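Local coordinates for replication initiator A family protein (Staphylococcus aureus CA-347, PDB 4PT7) that probably initiates replication of staphylococcal multiresistance plasmids by assembling at their replication origin, at residues R15-P20 against L43-N48; K30-D35 against E90-L95. All coordinates share one frame; numbering follows the deposited sequence.

Overall arrangement
Both interactions use helix 34-52 of the RepA N-terminal family, which belongs to the helix-turn-helix clan and is consistent with a winged-helix-type fold. Interaction 1 lays strand 16-20 against the C-terminal half of this helix. Interaction 2 joins the turn that leads into the helix to the turn between helix 79-91 and strand 95-98. Their centres lie 16 Å apart, and their nearest atoms are about 5 Å apart without touching. The four segments alternate along the chain: 15-20, 30-35, 43-48, 90-95. Residues of both also meet the second subunit. Strand 16-20 pairs with a strand of that subunit. Helix 34-52 carries one segment of each contact.

Interaction 1: R15-P20 against L43-N48; sequences RFYQIP and LRDRLN
Phe16 meets Asp45 through its backbone: Phe16 O lies 4.4 Å from Asp45 OD1, a loose approach. The CB of Phe16 is directed away from the helix. Tyr17 makes the main apolar touch. Its ring presents the edge to Asp45, with Tyr17 CD2 3.8 Å from Asp45 CB, which lies in the ring plane. CG of Tyr17 sits beside the backbone N (chi1 -76°), which brings the ring edge to Asp45 CB. The Asp45 carboxylate stands nearly upright to this ring, the two planes 82° apart. A water spans their polar ends. It is 2.8 Å from Tyr17 OH and gives a weak hydrogen bond to Asp45 OD2 over 3.3 Å. The stronger partner of Asp45 OD2 is Lys21 of the second subunit, and Arg44 NH1 likewise forms a salt bridge to Glu14 of that subunit. Strand 16-20 pairs with a strand of the same subunit in an antiparallel ladder, so the sheet runs on into the second subunit. The axes of the strand and helix 43-48 are 8.0 Å apart at closest approach. The CB of Gln18 is directed toward the helix. Gln18 NE2 comes within 3.5 Å of Arg44 NH2, oblique to the guanidinium and with no hydrogen bond between them. The amide and guanidinium planes are 68° apart. Arg44 starts with CG anti to the backbone N, and its chain passes the strand, with Arg44 CD 3.8 Å from Gln18 O. The CB of Ile19 is directed away from segment 43-48.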
loop_
_atom_site.group_PDB
_atom_site.type_symbol
_atom_site.label_atom_id
_atom_site.label_comp_id
_atom_site.label_asym_id
_atom_site.label_seq_id
_atom_site.Cartn_x
_atom_site.Cartn_y
_atom_site.Cartn_z
ATOM N N ARG B 15 9.045 22.536 0.500
ATOM C CA ARG B 15 7.610 22.274 0.427
ATOM C C ARG B 15 7.364 21.011 1.248
ATOM O O ARG B 15 8.081 20.010 1.095
ATOM C CB ARG B 15 7.177 22.091 -1.034
ATOM C CG ARG B 15 7.478 23.342 -1.858
ATOM C CD ARG B 15 6.790 23.354 -3.200
ATOM N NE ARG B 15 7.151 24.544 -3.965
ATOM C CZ ARG B 15 6.543 24.915 -5.085
ATOM N NH1 ARG B 15 5.546 24.185 -5.560
ATOM N NH2 ARG B 15 6.932 26.005 -5.733
ATOM N N PHE B 16 6.370 21.052 2.129
ATOM C CA PHE B 16 6.109 19.901 2.981
ATOM C C PHE B 16 4.635 19.608 3.219
ATOM O O PHE B 16 3.752 20.367 2.820
ATOM C CB PHE B 16 6.765 20.080 4.373
ATOM C CG PHE B 16 7.994 20.964 4.391
ATOM C CD1 PHE B 16 7.875 22.340 4.242
ATOM C CD2 PHE B 16 9.269 20.422 4.584
ATOM C CE1 PHE B 16 9.002 23.176 4.282
ATOM C CE2 PHE B 16 10.407 21.249 4.626
ATOM C CZ PHE B 16 10.268 22.631 4.474
ATOM N N TYR B 17 4.393 18.476 3.867
ATOM C CA TYR B 17 3.068 18.072 4.287
ATOM C C TYR B 17 3.203 18.309 5.779
ATOM O O TYR B 17 4.234 17.983 6.367
ATOM C CB TYR B 17 2.819 16.592 3.998
ATOM C CG TYR B 17 2.558 16.326 2.539
ATOM C CD1 TYR B 17 3.287 15.356 1.853
ATOM C CD2 TYR B 17 1.600 17.064 1.830
ATOM C CE1 TYR B 17 3.071 15.127 0.493
ATOM C CE2 TYR B 17 1.380 16.846 0.480
ATOM C CZ TYR B 17 2.117 15.876 -0.183
ATOM O OH TYR B 17 1.894 15.647 -1.517
ATOM N N GLN B 18 2.177 18.901 6.377
ATOM C CA GLN B 18 2.201 19.237 7.798
ATOM C C GLN B 18 1.321 18.366 8.673
ATOM O O GLN B 18 0.099 18.314 8.489
ATOM C CB GLN B 18 1.782 20.707 7.992
ATOM C CG GLN B 18 2.701 21.711 7.340
ATOM C CD GLN B 18 2.143 23.132 7.371
ATOM O OE1 GLN B 18 2.859 24.084 7.689
ATOM N NE2 GLN B 18 0.862 23.281 7.033
ATOM N N ILE B 19 1.932 17.716 9.658
ATOM C CA ILE B 19 1.178 16.877 10.574
ATOM C C ILE B 19 1.090 17.573 11.923
ATOM O O ILE B 19 2.103 17.996 12.476
ATOM C CB ILE B 19 1.853 15.504 10.782
ATOM C CG1 ILE B 19 2.063 14.807 9.435
ATOM C CG2 ILE B 19 0.973 14.627 11.680
ATOM C CD1 ILE B 19 2.887 13.536 9.530
ATOM N N PRO B 20 -0.130 17.724 12.457
ATOM C CA PRO B 20 -0.320 18.375 13.756
ATOM C C PRO B 20 0.473 17.652 14.844
ATOM O O PRO B 20 0.394 16.425 14.965
ATOM C CB PRO B 20 -1.826 18.260 13.980
ATOM C CG PRO B 20 -2.372 18.348 12.598
ATOM C CD PRO B 20 -1.426 17.470 11.803
ATOM N N LEU B 43 -4.209 15.443 2.857
ATOM C CA LEU B 43 -5.519 16.017 2.563
ATOM C C LEU B 43 -5.562 17.492 2.982
ATOM O O LEU B 43 -6.249 18.304 2.359
ATOM C CB LEU B 43 -6.629 15.234 3.264
ATOM C CG LEU B 43 -6.875 13.813 2.743
ATOM C CD1 LEU B 43 -7.969 13.138 3.565
ATOM C CD2 LEU B 43 -7.278 13.861 1.281
ATOM N N ARG B 44 -4.816 17.833 4.033
ATOM C CA ARG B 44 -4.762 19.203 4.533
ATOM C C ARG B 44 -4.195 20.106 3.447
ATOM O O ARG B 44 -4.706 21.198 3.194
ATOM C CB ARG B 44 -3.879 19.275 5.787
ATOM C CG ARG B 44 -3.632 20.681 6.290
ATOM C CD ARG B 44 -2.714 20.690 7.500
ATOM N NE ARG B 44 -3.354 21.455 8.556
ATOM C CZ ARG B 44 -3.288 22.773 8.675
ATOM N NH1 ARG B 44 -3.936 23.367 9.663
ATOM N NH2 ARG B 44 -2.538 23.485 7.849
ATOM N N ASP B 45 -3.134 19.631 2.806
ATOM C CA ASP B 45 -2.487 20.366 1.735
ATOM C C ASP B 45 -3.465 20.486 0.558
ATOM O O ASP B 45 -3.418 21.448 -0.197
ATOM C CB ASP B 45 -1.224 19.624 1.297
ATOM C CG ASP B 45 -0.511 20.311 0.149
ATOM O OD1 ASP B 45 0.163 21.335 0.385
ATOM O OD2 ASP B 45 -0.633 19.824 -0.997
ATOM N N ARG B 46 -4.352 19.507 0.402
ATOM C CA ARG B 46 -5.314 19.526 -0.702
ATOM C C ARG B 46 -6.392 20.597 -0.572
ATOM O O ARG B 46 -7.011 20.965 -1.559
ATOM C CB ARG B 46 -5.980 18.152 -0.858
ATOM C CG ARG B 46 -5.222 17.200 -1.739
ATOM C CD ARG B 46 -5.591 17.356 -3.196
ATOM N NE ARG B 46 -4.559 16.770 -4.037
ATOM C CZ ARG B 46 -4.679 16.548 -5.341
ATOM N NH1 ARG B 46 -5.804 16.862 -5.979
ATOM N NH2 ARG B 46 -3.664 16.013 -6.007
ATOM N N LEU B 47 -6.617 21.085 0.645
ATOM C CA LEU B 47 -7.616 22.121 0.893
ATOM C C LEU B 47 -7.435 23.294 -0.061
ATOM O O LEU B 47 -8.404 23.962 -0.422
ATOM C CB LEU B 47 -7.512 22.617 2.338
ATOM C CG LEU B 47 -7.906 21.605 3.418
ATOM C CD1 LEU B 47 -7.583 22.146 4.813
ATOM C CD2 LEU B 47 -9.376 21.303 3.280
ATOM N N ASN B 48 -6.190 23.536 -0.461
ATOM C CA ASN B 48 -5.872 24.623 -1.376
ATOM C C ASN B 48 -6.573 24.390 -2.709
ATOM O O ASN B 48 -7.096 25.322 -3.323
ATOM C CB ASN B 48 -4.360 24.693 -1.605
ATOM C CG ASN B 48 -3.981 25.708 -2.664
ATOM O OD1 ASN B 48 -3.101 25.454 -3.498
ATOM N ND2 ASN B 48 -4.638 26.868 -2.640
HETATM O O HOH W 1 1.109 17.856 -3.046
#

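Interaction 2: K30-D35 against E90-L95; sequences KNLTND and ENDGLL
Leu32 crosses both Asp92 and Leu94 at a slant, and its two methyls divide the work. Leu32 CD1 meets Leu94 CD1 at 3.7 Å, an apolar methyl contact. Leu32 CD2 lies against the carboxylate of Asp92, 3.4 Å from Asp92 OD1. CG of Leu32 is beside its backbone N (chi1 -66°), which swings the isobutyl group across to the other segment. The CB atoms of Asp92 and Leu94 are both directed toward segment 30-35. Between them Gly93, with positive phi, is the C-prime residue of a Schellman motif that ends helix 79-91. Gly93 N bonds to Glu90 O at 3.1 Å. This turn brings Asp92 and Leu94 to face Leu32 together. Phe23 of helix 22-25 packs on both leucines, and Tyr40 of helix 34-52 also covers Leu94. On the polar side a water accepts a hydrogen bond from Asn31 N at 2.9 Å. Asp92 OD1 lies 3.1 Å from the same water. No direct hydrogen bond crosses between the segments. The turn before helix 34-52 and the turn ending helix 79-91 are thus joined by a leucine-leucine touch and a carboxylate laid against a Leu32 methyl, with water as the polar link.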
loop_
_atom_site.group_PDB
_atom_site.type_symbol
_atom_site.label_atom_id
_atom_site.label_comp_id
_atom_site.label_asym_id
_atom_site.label_seq_id
_atom_site.Cartn_x
_atom_site.Cartn_y
_atom_site.Cartn_z
ATOM N N LYS B 30 -3.994 8.427 20.013
ATOM C CA LYS B 30 -3.081 7.302 20.130
ATOM C C LYS B 30 -3.493 6.156 19.199
ATOM O O LYS B 30 -2.684 5.282 18.900
ATOM C CB LYS B 30 -3.021 6.818 21.585
ATOM C CG LYS B 30 -4.330 6.231 22.108
ATOM C CD LYS B 30 -4.218 5.838 23.581
ATOM C CE LYS B 30 -5.442 5.037 24.044
ATOM N NZ LYS B 30 -6.745 5.758 23.895
ATOM N N ASN B 31 -4.742 6.169 18.733
ATOM C CA ASN B 31 -5.237 5.126 17.833
ATOM C C ASN B 31 -4.859 5.367 16.371
ATOM O O ASN B 31 -5.001 4.473 15.533
ATOM C CB ASN B 31 -6.759 5.011 17.955
ATOM C CG ASN B 31 -7.195 4.461 19.311
ATOM O OD1 ASN B 31 -8.245 4.908 19.834
ATOM N ND2 ASN B 31 -6.484 3.579 19.852
ATOM N N LEU B 32 -4.378 6.567 16.062
ATOM C CA LEU B 32 -3.996 6.885 14.695
ATOM C C LEU B 32 -2.707 6.171 14.314
ATOM O O LEU B 32 -1.761 6.099 15.099
ATOM C CB LEU B 32 -3.797 8.401 14.507
ATOM C CG LEU B 32 -4.999 9.342 14.633
ATOM C CD1 LEU B 32 -4.553 10.759 14.269
ATOM C CD2 LEU B 32 -6.130 8.896 13.705
ATOM N N THR B 33 -2.679 5.641 13.100
ATOM C CA THR B 33 -1.501 4.960 12.594
ATOM C C THR B 33 -0.699 6.011 11.826
ATOM O O THR B 33 -1.204 7.094 11.537
ATOM C CB THR B 33 -1.894 3.843 11.616
ATOM O OG1 THR B 33 -2.516 4.424 10.463
ATOM C CG2 THR B 33 -2.880 2.881 12.281
ATOM N N ASN B 34 0.544 5.700 11.491
ATOM C CA ASN B 34 1.342 6.656 10.750
ATOM C C ASN B 34 0.687 6.976 9.414
ATOM O O ASN B 34 0.745 8.119 8.957
ATOM C CB ASN B 34 2.763 6.127 10.527
ATOM C CG ASN B 34 3.581 6.078 11.812
ATOM O OD1 ASN B 34 3.374 6.877 12.726
ATOM N ND2 ASN B 34 4.531 5.153 11.874
ATOM N N ASP B 35 0.059 5.983 8.785
ATOM C CA ASP B 35 -0.584 6.227 7.502
ATOM C C ASP B 35 -1.728 7.231 7.609
ATOM O O ASP B 35 -1.968 8.015 6.685
ATOM C CB ASP B 35 -1.081 4.916 6.880
ATOM C CG ASP B 35 0.032 4.152 6.181
ATOM O OD1 ASP B 35 0.845 4.797 5.483
ATOM O OD2 ASP B 35 0.092 2.915 6.323
ATOM N N GLU B 90 -12.186 9.253 10.777
ATOM C CA GLU B 90 -13.572 9.470 11.165
ATOM C C GLU B 90 -13.820 9.147 12.642
ATOM O O GLU B 90 -14.537 9.875 13.330
ATOM C CB GLU B 90 -14.502 8.633 10.290
ATOM C CG GLU B 90 -15.920 9.175 10.209
ATOM C CD GLU B 90 -16.810 8.401 9.239
ATOM O OE1 GLU B 90 -16.377 8.151 8.089
ATOM O OE2 GLU B 90 -17.949 8.058 9.629
ATOM N N ASN B 91 -13.217 8.072 13.137
ATOM C CA ASN B 91 -13.410 7.696 14.539
ATOM C C ASN B 91 -12.840 8.716 15.514
ATOM O O ASN B 91 -13.259 8.778 16.667
ATOM C CB ASN B 91 -12.788 6.326 14.840
ATOM C CG ASN B 91 -13.575 5.175 14.231
ATOM O OD1 ASN B 91 -14.806 5.228 14.126
ATOM N ND2 ASN B 91 -12.867 4.120 13.839
ATOM N N ASP B 92 -11.879 9.511 15.056
ATOM C CA ASP B 92 -11.265 10.514 15.914
ATOM C C ASP B 92 -11.767 11.923 15.615
ATOM O O ASP B 92 -11.170 12.914 16.023
ATOM C CB ASP B 92 -9.738 10.426 15.797
ATOM C CG ASP B 92 -9.147 9.375 16.729
ATOM O OD1 ASP B 92 -8.016 8.896 16.492
ATOM O OD2 ASP B 92 -9.820 9.041 17.722
ATOM N N GLY B 93 -12.888 12.000 14.910
ATOM C CA GLY B 93 -13.476 13.283 14.576
ATOM C C GLY B 93 -12.630 14.161 13.677
ATOM O O GLY B 93 -12.852 15.363 13.605
ATOM N N LEU B 94 -11.669 13.574 12.977
ATOM C CA LEU B 94 -10.808 14.350 12.084
ATOM C C LEU B 94 -11.349 14.377 10.663
ATOM O O LEU B 94 -10.833 15.105 9.805
ATOM C CB LEU B 94 -9.386 13.778 12.082
ATOM C CG LEU B 94 -8.703 13.804 13.450
ATOM C CD1 LEU B 94 -7.364 13.073 13.397
ATOM C CD2 LEU B 94 -8.519 15.266 13.872
ATOM N N LEU B 95 -12.399 13.599 10.417
ATOM C CA LEU B 95 -12.983 13.520 9.086
ATOM C C LEU B 95 -14.476 13.264 9.145
ATOM O O LEU B 95 -14.930 12.401 9.898
ATOM C CB LEU B 95 -12.317 12.388 8.296
ATOM C CG LEU B 95 -12.772 12.167 6.852
ATOM C CD1 LEU B 95 -12.318 13.339 6.007
ATOM C CD2 LEU B 95 -12.180 10.872 6.310
HETATM O O HOH W 2 -7.056 7.884 19.268
#